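Long-range contacts in phage-related protein (Bacillus cereus, PDB 4JG2), which is of unknown function but probably binds single-stranded DNA, like the phage proteins of its family: residues Y48-E53 against K63-V68; E151-C156 against G188-G193; T44-F49 against A158-N163. One frame throughout, in Å; residues are numbered along the deposited sequence.

Contact 1: residues Y48-E53 against K63-V68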
loop_
_atom_site.group_PDB
_atom_site.type_symbol
_atom_site.label_atom_id
_atom_site.label_comp_id
_atom_site.label_asym_id
_atom_site.label_seq_id
_atom_site.Cartn_x
_atom_site.Cartn_y
_atom_site.Cartn_z
ATOM N N TYR A 48 0.249 10.672 1.269
ATOM C CA TYR A 48 1.688 10.617 1.352
ATOM C C TYR A 48 2.249 9.869 0.143
ATOM O O TYR A 48 3.066 8.926 0.256
ATOM C CB TYR A 48 2.186 10.055 2.698
ATOM C CG TYR A 48 1.667 10.794 3.888
ATOM C CD1 TYR A 48 1.856 12.143 4.040
ATOM C CD2 TYR A 48 0.992 10.127 4.875
ATOM C CE1 TYR A 48 1.419 12.797 5.184
ATOM C CE2 TYR A 48 0.533 10.770 5.976
ATOM C CZ TYR A 48 0.769 12.112 6.139
ATOM O OH TYR A 48 0.310 12.831 7.238
ATOM N N PHE A 49 1.872 10.335 -1.032
ATOM C CA PHE A 49 2.277 9.683 -2.247
ATOM C C PHE A 49 3.725 9.954 -2.636
ATOM O O PHE A 49 4.107 11.075 -2.953
ATOM C CB PHE A 49 1.331 10.121 -3.398
ATOM C CG PHE A 49 1.712 9.592 -4.707
ATOM C CD1 PHE A 49 1.551 8.294 -5.057
ATOM C CD2 PHE A 49 2.303 10.465 -5.583
ATOM C CE1 PHE A 49 1.966 7.902 -6.409
ATOM C CE2 PHE A 49 2.725 10.120 -6.769
ATOM C CZ PHE A 49 2.550 8.893 -7.226
ATOM N N HIS A 50 4.498 8.875 -2.679
ATOM C CA HIS A 50 5.897 8.907 -3.087
ATOM C C HIS A 50 6.115 7.815 -4.115
ATOM O O HIS A 50 6.954 6.943 -3.987
ATOM C CB HIS A 50 6.822 8.787 -1.905
ATOM C CG HIS A 50 6.762 9.977 -1.002
ATOM N ND1 HIS A 50 7.212 11.211 -1.370
ATOM C CD2 HIS A 50 6.235 10.127 0.224
ATOM C CE1 HIS A 50 6.977 12.074 -0.403
ATOM N NE2 HIS A 50 6.350 11.447 0.570
ATOM N N GLY A 51 5.370 7.892 -5.209
ATOM C CA GLY A 51 5.470 6.957 -6.309
ATOM C C GLY A 51 6.328 7.403 -7.471
ATOM O O GLY A 51 6.754 6.565 -8.220
ATOM N N TRP A 52 6.581 8.716 -7.612
ATOM C CA TRP A 52 7.453 9.150 -8.706
ATOM C C TRP A 52 8.927 9.167 -8.306
ATOM O O TRP A 52 9.785 8.930 -9.143
ATOM C CB TRP A 52 7.046 10.554 -9.194
ATOM C CG TRP A 52 5.650 10.683 -9.746
ATOM C CD1 TRP A 52 4.647 11.458 -9.276
ATOM C CD2 TRP A 52 5.130 10.004 -10.907
ATOM N NE1 TRP A 52 3.517 11.341 -10.071
ATOM C CE2 TRP A 52 3.809 10.460 -11.086
ATOM C CE3 TRP A 52 5.685 9.113 -11.845
ATOM C CZ2 TRP A 52 3.017 10.066 -12.173
ATOM C CZ3 TRP A 52 4.913 8.725 -12.908
ATOM C CH2 TRP A 52 3.599 9.184 -13.060
ATOM N N GLU A 53 9.197 9.498 -7.054
ATOM C CA GLU A 53 10.540 9.534 -6.512
ATOM C C GLU A 53 10.485 8.895 -5.149
ATOM O O GLU A 53 9.457 8.961 -4.499
ATOM C CB GLU A 53 11.059 10.978 -6.400
ATOM C CG GLU A 53 10.993 11.779 -7.693
ATOM C CD GLU A 53 12.022 12.869 -7.733
ATOM O OE1 GLU A 53 13.159 12.590 -7.286
ATOM O OE2 GLU A 53 11.721 13.965 -8.264
ATOM N N LYS A 63 12.769 4.590 -0.216
ATOM C CA LYS A 63 11.829 3.696 -0.876
ATOM C C LYS A 63 10.684 4.508 -1.502
ATOM O O LYS A 63 10.383 5.627 -1.090
ATOM C CB LYS A 63 11.187 2.699 0.147
ATOM C CG LYS A 63 12.141 1.598 0.590
ATOM C CD LYS A 63 11.497 0.550 1.467
ATOM C CE LYS A 63 11.077 1.068 2.796
ATOM N NZ LYS A 63 12.189 1.508 3.641
ATOM N N TYR A 64 10.113 3.909 -2.528
ATOM C CA TYR A 64 8.825 4.355 -3.057
ATOM C C TYR A 64 7.758 3.930 -2.053
ATOM O O TYR A 64 7.834 2.817 -1.488
ATOM C CB TYR A 64 8.569 3.782 -4.437
ATOM C CG TYR A 64 9.611 4.195 -5.462
ATOM C CD1 TYR A 64 10.805 3.519 -5.635
ATOM C CD2 TYR A 64 9.373 5.298 -6.266
ATOM C CE1 TYR A 64 11.752 3.978 -6.510
ATOM C CE2 TYR A 64 10.271 5.743 -7.193
ATOM C CZ TYR A 64 11.465 5.072 -7.311
ATOM O OH TYR A 64 12.400 5.512 -8.241
ATOM N N SER A 65 6.764 4.766 -1.820
ATOM C CA SER A 65 5.782 4.445 -0.818
ATOM C C SER A 65 4.527 5.249 -1.038
ATOM O O SER A 65 4.499 6.282 -1.683
ATOM C CB SER A 65 6.342 4.744 0.578
ATOM O OG SER A 65 6.644 6.147 0.762
ATOM N N VAL A 66 3.428 4.760 -0.418
ATOM C CA VAL A 66 2.156 5.469 -0.378
ATOM C C VAL A 66 1.350 4.853 0.760
ATOM O O VAL A 66 1.465 3.676 1.022
ATOM C CB VAL A 66 1.383 5.341 -1.717
ATOM C CG1 VAL A 66 1.192 3.928 -2.151
ATOM C CG2 VAL A 66 0.111 6.151 -1.737
ATOM N N SER A 67 0.554 5.714 1.407
ATOM C CA SER A 67 -0.455 5.297 2.374
ATOM C C SER A 67 -1.771 5.160 1.598
ATOM O O SER A 67 -2.312 6.152 1.114
ATOM C CB SER A 67 -0.545 6.277 3.537
ATOM O OG SER A 67 0.637 6.211 4.332
ATOM N N VAL A 68 -2.248 3.920 1.462
ATOM C CA VAL A 68 -3.392 3.639 0.662
ATOM C C VAL A 68 -4.631 3.651 1.563
ATOM O O VAL A 68 -4.726 2.857 2.524
ATOM C CB VAL A 68 -3.133 2.220 0.100
ATOM C CG1 VAL A 68 -4.222 1.765 -0.796
ATOM C CG2 VAL A 68 -1.766 2.132 -0.627
HETATM O O HOH W 1 4.604 7.520 1.965
#

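Contact 2: residues E151-C156 against G188-G193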
loop_
_atom_site.group_PDB
_atom_site.type_symbol
_atom_site.label_atom_id
_atom_site.label_comp_id
_atom_site.label_asym_id
_atom_site.label_seq_id
_atom_site.Cartn_x
_atom_site.Cartn_y
_atom_site.Cartn_z
ATOM N N GLU A 151 -0.535 14.458 -12.890
ATOM C CA GLU A 151 -1.765 13.646 -12.847
ATOM C C GLU A 151 -1.884 12.723 -11.648
ATOM O O GLU A 151 -2.973 12.209 -11.401
ATOM C CB GLU A 151 -1.915 12.837 -14.133
ATOM C CG GLU A 151 -2.052 13.720 -15.389
ATOM C CD GLU A 151 -3.148 14.760 -15.282
ATOM O OE1 GLU A 151 -4.250 14.388 -14.862
ATOM O OE2 GLU A 151 -2.872 15.955 -15.606
ATOM N N VAL A 152 -0.816 12.462 -10.911
ATOM C CA VAL A 152 -0.883 11.571 -9.723
ATOM C C VAL A 152 -0.158 12.246 -8.551
ATOM O O VAL A 152 1.004 12.547 -8.677
ATOM C CB VAL A 152 -0.307 10.169 -10.025
ATOM C CG1 VAL A 152 -0.613 9.234 -8.887
ATOM C CG2 VAL A 152 -0.874 9.612 -11.322
ATOM N N TYR A 153 -0.891 12.403 -7.473
ATOM C CA TYR A 153 -0.485 13.237 -6.334
ATOM C C TYR A 153 -1.277 12.816 -5.114
ATOM O O TYR A 153 -2.322 12.166 -5.246
ATOM C CB TYR A 153 -0.740 14.749 -6.666
ATOM C CG TYR A 153 -2.152 15.011 -7.117
ATOM C CD1 TYR A 153 -2.495 14.834 -8.462
ATOM C CD2 TYR A 153 -3.162 15.273 -6.205
ATOM C CE1 TYR A 153 -3.804 14.951 -8.878
ATOM C CE2 TYR A 153 -4.480 15.352 -6.631
ATOM C CZ TYR A 153 -4.790 15.153 -7.954
ATOM O OH TYR A 153 -6.108 15.166 -8.362
ATOM N N SER A 154 -0.793 13.155 -3.925
ATOM C CA SER A 154 -1.514 12.889 -2.694
ATOM C C SER A 154 -2.891 13.543 -2.766
ATOM O O SER A 154 -2.992 14.750 -2.950
ATOM C CB SER A 154 -0.770 13.429 -1.513
ATOM O OG SER A 154 0.534 12.867 -1.432
ATOM N N GLY A 155 -3.929 12.732 -2.552
ATOM C CA GLY A 155 -5.297 13.179 -2.559
ATOM C C GLY A 155 -6.124 12.595 -3.707
ATOM O O GLY A 155 -7.364 12.631 -3.648
ATOM N N CYS A 156 -5.482 12.153 -4.798
ATOM C CA CYS A 156 -6.203 11.585 -5.928
ATOM C C CYS A 156 -6.625 10.135 -5.590
ATOM O O CYS A 156 -6.143 9.518 -4.642
ATOM C CB CYS A 156 -5.375 11.604 -7.223
ATOM S SG CYS A 156 -4.106 10.284 -7.342
ATOM N N GLY A 188 -8.772 14.176 -6.871
ATOM C CA GLY A 188 -9.319 14.474 -5.539
ATOM C C GLY A 188 -8.614 15.718 -5.014
ATOM O O GLY A 188 -7.588 16.166 -5.597
ATOM N N GLU A 189 -9.110 16.252 -3.919
ATOM C CA GLU A 189 -8.478 17.430 -3.361
ATOM C C GLU A 189 -7.066 17.077 -2.893
ATOM O O GLU A 189 -6.850 16.050 -2.254
ATOM C CB GLU A 189 -9.288 18.016 -2.192
ATOM C CG GLU A 189 -10.390 18.997 -2.518
ATOM C CD GLU A 189 -9.741 20.347 -3.013
ATOM O OE1 GLU A 189 -9.132 21.239 -2.258
ATOM O OE2 GLU A 189 -9.783 20.446 -4.222
ATOM N N PRO A 190 -6.089 17.942 -3.172
ATOM C CA PRO A 190 -4.736 17.630 -2.757
ATOM C C PRO A 190 -4.606 17.577 -1.224
ATOM O O PRO A 190 -5.264 18.369 -0.489
ATOM C CB PRO A 190 -3.907 18.727 -3.418
ATOM C CG PRO A 190 -4.771 19.186 -4.570
ATOM C CD PRO A 190 -6.118 19.131 -4.043
ATOM N N LEU A 191 -3.747 16.666 -0.753
ATOM C CA LEU A 191 -3.427 16.489 0.645
ATOM C C LEU A 191 -2.028 16.969 0.926
ATOM O O LEU A 191 -1.124 16.796 0.089
ATOM C CB LEU A 191 -3.602 15.052 1.111
ATOM C CG LEU A 191 -5.020 14.562 0.983
ATOM C CD1 LEU A 191 -5.084 13.050 1.207
ATOM C CD2 LEU A 191 -6.008 15.250 1.945
ATOM N N GLY A 192 -1.823 17.581 2.079
ATOM C CA GLY A 192 -0.527 18.046 2.480
ATOM C C GLY A 192 0.434 16.912 2.820
ATOM O O GLY A 192 0.007 15.802 3.128
ATOM N N GLY A 193 1.745 17.146 2.770
ATOM C CA GLY A 193 2.724 16.114 3.046
ATOM C C GLY A 193 3.346 16.217 4.406
ATOM O O GLY A 193 2.936 17.019 5.237
#

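Contact 3: residues T44-F49 against A158-N163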
loop_
_atom_site.group_PDB
_atom_site.type_symbol
_atom_site.label_atom_id
_atom_site.label_comp_id
_atom_site.label_asym_id
_atom_site.label_seq_id
_atom_site.Cartn_x
_atom_site.Cartn_y
_atom_site.Cartn_z
ATOM N N THR A 44 -10.151 3.935 -3.827
ATOM C CA THR A 44 -8.950 4.048 -2.990
ATOM C C THR A 44 -8.359 5.457 -3.151
ATOM O O THR A 44 -8.246 5.953 -4.277
ATOM C CB THR A 44 -7.856 3.092 -3.483
ATOM O OG1 THR A 44 -8.378 1.779 -3.502
ATOM C CG2 THR A 44 -6.644 3.185 -2.685
ATOM N N ARG A 45 -8.022 6.115 -2.044
ATOM C CA ARG A 45 -7.399 7.434 -2.092
ATOM C C ARG A 45 -5.925 7.324 -1.699
ATOM O O ARG A 45 -5.573 6.499 -0.854
ATOM C CB ARG A 45 -8.136 8.420 -1.179
ATOM C CG ARG A 45 -7.843 9.868 -1.475
ATOM C CD ARG A 45 -8.674 10.806 -0.620
ATOM N NE ARG A 45 -8.470 12.209 -0.989
ATOM C CZ ARG A 45 -8.801 13.236 -0.235
ATOM N NH1 ARG A 45 -9.399 13.004 0.938
ATOM N NH2 ARG A 45 -8.601 14.469 -0.607
ATOM N N LEU A 46 -5.061 8.137 -2.307
ATOM C CA LEU A 46 -3.627 8.107 -1.999
ATOM C C LEU A 46 -3.293 9.187 -1.006
ATOM O O LEU A 46 -3.635 10.382 -1.185
ATOM C CB LEU A 46 -2.810 8.311 -3.282
ATOM C CG LEU A 46 -3.151 7.401 -4.444
ATOM C CD1 LEU A 46 -2.191 7.608 -5.574
ATOM C CD2 LEU A 46 -3.180 5.934 -4.042
ATOM N N SER A 47 -2.540 8.819 0.043
ATOM C CA SER A 47 -2.010 9.744 1.022
ATOM C C SER A 47 -0.487 9.582 1.055
ATOM O O SER A 47 0.034 8.463 0.914
ATOM C CB SER A 47 -2.611 9.442 2.414
ATOM O OG SER A 47 -1.943 10.025 3.499
ATOM N N TYR A 48 0.249 10.672 1.269
ATOM C CA TYR A 48 1.688 10.617 1.352
ATOM C C TYR A 48 2.249 9.869 0.143
ATOM O O TYR A 48 3.066 8.926 0.256
ATOM C CB TYR A 48 2.186 10.055 2.698
ATOM C CG TYR A 48 1.667 10.794 3.888
ATOM C CD1 TYR A 48 1.856 12.143 4.040
ATOM C CD2 TYR A 48 0.992 10.127 4.875
ATOM C CE1 TYR A 48 1.419 12.797 5.184
ATOM C CE2 TYR A 48 0.533 10.770 5.976
ATOM C CZ TYR A 48 0.769 12.112 6.139
ATOM O OH TYR A 48 0.310 12.831 7.238
ATOM N N PHE A 49 1.872 10.335 -1.032
ATOM C CA PHE A 49 2.277 9.683 -2.247
ATOM C C PHE A 49 3.725 9.954 -2.636
ATOM O O PHE A 49 4.107 11.075 -2.953
ATOM C CB PHE A 49 1.331 10.121 -3.398
ATOM C CG PHE A 49 1.712 9.592 -4.707
ATOM C CD1 PHE A 49 1.551 8.294 -5.057
ATOM C CD2 PHE A 49 2.303 10.465 -5.583
ATOM C CE1 PHE A 49 1.966 7.902 -6.409
ATOM C CE2 PHE A 49 2.725 10.120 -6.769
ATOM C CZ PHE A 49 2.550 8.893 -7.226
ATOM N N ALA A 158 -6.966 6.204 -6.988
ATOM C CA ALA A 158 -6.252 5.324 -7.849
ATOM C C ALA A 158 -6.342 3.900 -7.318
ATOM O O ALA A 158 -6.233 3.702 -6.094
ATOM C CB ALA A 158 -4.780 5.708 -7.926
ATOM N N ARG A 159 -6.456 2.916 -8.224
ATOM C CA ARG A 159 -6.290 1.517 -7.805
ATOM C C ARG A 159 -4.799 1.264 -7.517
ATOM O O ARG A 159 -3.937 1.777 -8.248
ATOM C CB ARG A 159 -6.730 0.516 -8.893
ATOM C CG ARG A 159 -8.191 0.702 -9.368
ATOM C CD ARG A 159 -8.642 -0.469 -10.252
ATOM N NE ARG A 159 -8.828 -1.577 -9.362
ATOM C CZ ARG A 159 -8.873 -2.852 -9.708
ATOM N NH1 ARG A 159 -8.794 -3.214 -10.971
ATOM N NH2 ARG A 159 -9.067 -3.751 -8.730
ATOM N N VAL A 160 -4.501 0.441 -6.507
ATOM C CA VAL A 160 -3.127 0.109 -6.164
ATOM C C VAL A 160 -2.977 -1.392 -6.024
ATOM O O VAL A 160 -3.822 -2.029 -5.377
ATOM C CB VAL A 160 -2.686 0.808 -4.866
ATOM C CG1 VAL A 160 -1.203 0.540 -4.597
ATOM C CG2 VAL A 160 -2.967 2.316 -4.901
ATOM N N SER A 161 -1.925 -1.926 -6.626
ATOM C CA SER A 161 -1.603 -3.324 -6.488
ATOM C C SER A 161 -0.720 -3.458 -5.230
ATOM O O SER A 161 0.203 -2.675 -5.019
ATOM C CB SER A 161 -0.858 -3.819 -7.723
ATOM O OG SER A 161 -0.617 -5.200 -7.628
ATOM N N LEU A 162 -1.074 -4.423 -4.404
ATOM C CA LEU A 162 -0.416 -4.696 -3.158
ATOM C C LEU A 162 -0.035 -6.140 -3.011
ATOM O O LEU A 162 -0.792 -7.023 -3.435
ATOM C CB LEU A 162 -1.407 -4.391 -2.005
ATOM C CG LEU A 162 -2.015 -2.984 -1.936
ATOM C CD1 LEU A 162 -3.014 -2.930 -0.786
ATOM C CD2 LEU A 162 -0.962 -1.878 -1.841
ATOM N N ASN A 163 1.122 -6.420 -2.425
ATOM C CA ASN A 163 1.488 -7.799 -2.126
ATOM C C ASN A 163 1.872 -7.839 -0.675
ATOM O O ASN A 163 2.603 -7.017 -0.155
ATOM C CB ASN A 163 2.609 -8.434 -3.001
ATOM C CG ASN A 163 2.771 -9.986 -2.787
ATOM O OD1 ASN A 163 2.109 -10.837 -3.469
ATOM N ND2 ASN A 163 3.714 -10.365 -1.892
#

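Contact 1: residues Y48-E53 against K63-V68
An antiparallel strand pair interrupted by a corner at Tyr48 is exemplified by His50 and Ser65, which face each other as a hydrogen-bonded pair. His50 N donates to Ser65 O at 2.8 Å, arriving nearly along the C=O axis. The return bond, from Ser65 N to His50 O at 3.1 Å, is less regular: its donor stands 51° out of the carbonyl plane. His50 O also receives a CA-H...O contact from Tyr64 CA, 3.3 Å away. On the face that carries His50 and Ser65, the hydroxyl of Ser65 sits between its own backbone N and carbonyl carbon (chi1 63°), a position from which OG reaches a water at 2.7 Å. The same water donates to Tyr48 O, joining the strands where direct pairing has lapsed, and it lies at the edge of the His50 ring. Beyond it, the Tyr48 ring turns an edge to Ser67, with CD2 4.0 Å from OG, a hydroxyl whose polar partner is Asn129. On the other face Phe49 meets Val66 through its ring edge, CD1 lying 4.2 Å from CG2, while Gly51 N of the departing chain sits over the centre of one ring face. At the far end the Tyr64 ring reaches along that chain, its CD2 3.5 Å from Gly51 O and its edge turned to Trp52 O. Tyr48, with left-handed backbone angles, marks the corner that breaks strand 45-50; pairing with strand 63-71 holds on its earlier side through Ser47 and Ser67. Strand 125-132 flanks the other edge of 63-71, and Ile182 and Leu179 of strand 175-186 pack on Phe49 and Val66, respectively.

Contact 2: residues E151-C156 against G188-G193
Gly155 lies close against the backbone of 188-193, and three CA-H...O contacts mark how near the two loops come. Gly155 CA is 3.3 Å from Glu189 O, Gly188 CA is 3.3 Å from Gly155 O, and Pro190 CA points its hydrogen at Ser154 O. That last oxygen is also gripped by Leu191 N at 3.0 Å, a donor standing 54° above the carbonyl plane. Leu191 then lays CG and CD1 along Gly155, each 3.8 Å from its CA. What brings Gly155 into this position is a type II beta turn from Tyr153 to Cys156, closed by Cys156 N on Tyr153 O, with the glycine at its third place. Tyr153 has CG between its backbone N and carbonyl carbon (chi1 53°), and its ring leans over Cys156 CB on one face. The ring edge meets Gly188 O, 3.4 Å from CE2, while OH accepts from Gly188 N at 3.2 Å and is also bonded to Asp187. Toward solvent the fit slackens: Pro190 CG stays 4.4 Å from Tyr153 CE2, and the side chain of exposed Glu189 starts away from the turn.

Contact 3: residues T44-F49 against A158-N163
Leu46 and Val160 meet through their methyl branches, Leu46 CD2 lying 3.7 Å from Val160 CG2, and the two side chains cross obliquely. The other branch of the leucine, CD1, touches Ala158 CB at 4.0 Å, so its forked end straddles two residues of one strand. An extended chain puts it there: with CG beside the backbone N and chi2 at -174°, the fork is carried toward 158-163 although the side chain leaves its backbone across that direction. Next to this apolar patch comes the one direct hydrogen bond between the segments, Ala158 N to Thr44 O at 3.0 Å, the donor tilted 25° from the carbonyl plane. Thr44 is pressed closely on the same residue: its CB lies 3.1 Å from Ala158 O, and its CG2 faces that oxygen at 3.5 Å. The threonine hydroxyl is turned to other partners, being bonded to Ser41 O and Thr40 OG1. Thr40 OG1 also bonds Val160 N, and thus a single second-shell hydroxyl ties together residues on both sides of the contact. Leu46 is positioned in turn by backbone bonds to Gly155 and Cys156, and its side chain rests on Val66; Val160 packs on Leu179 of strand 175-186. Strands 45-50 and 157-169 belong to different sheets, and here their buried residues meet near the centre of the chain. Such closure of one sheet upon another is consistent with the small beta-barrel of the OB fold, as in many single-stranded DNA-binding proteins.

In the fold
The three contacts illustrate how one strand can serve several neighbours. Strand 45-50 supplies segments to both contact 1 and contact 3, whose centres are 8 Å apart: the first pairs it within its antiparallel sheet, the second sets it against strand 157-169 of the other sheet. Contact 2, with its centre 11 Å from each, joins the loops that precede strand 157-169 and follow strand 175-186. It is bonded to the same strand through Phe49 N with Ser154 OG and Glu189 O with Arg45 NH2. Along the chain contact 1 closes before contact 2 opens, whereas contacts 2 and 3 alternate, so sequence-distant parts are interlaced within one probable ssDNA-binding domain.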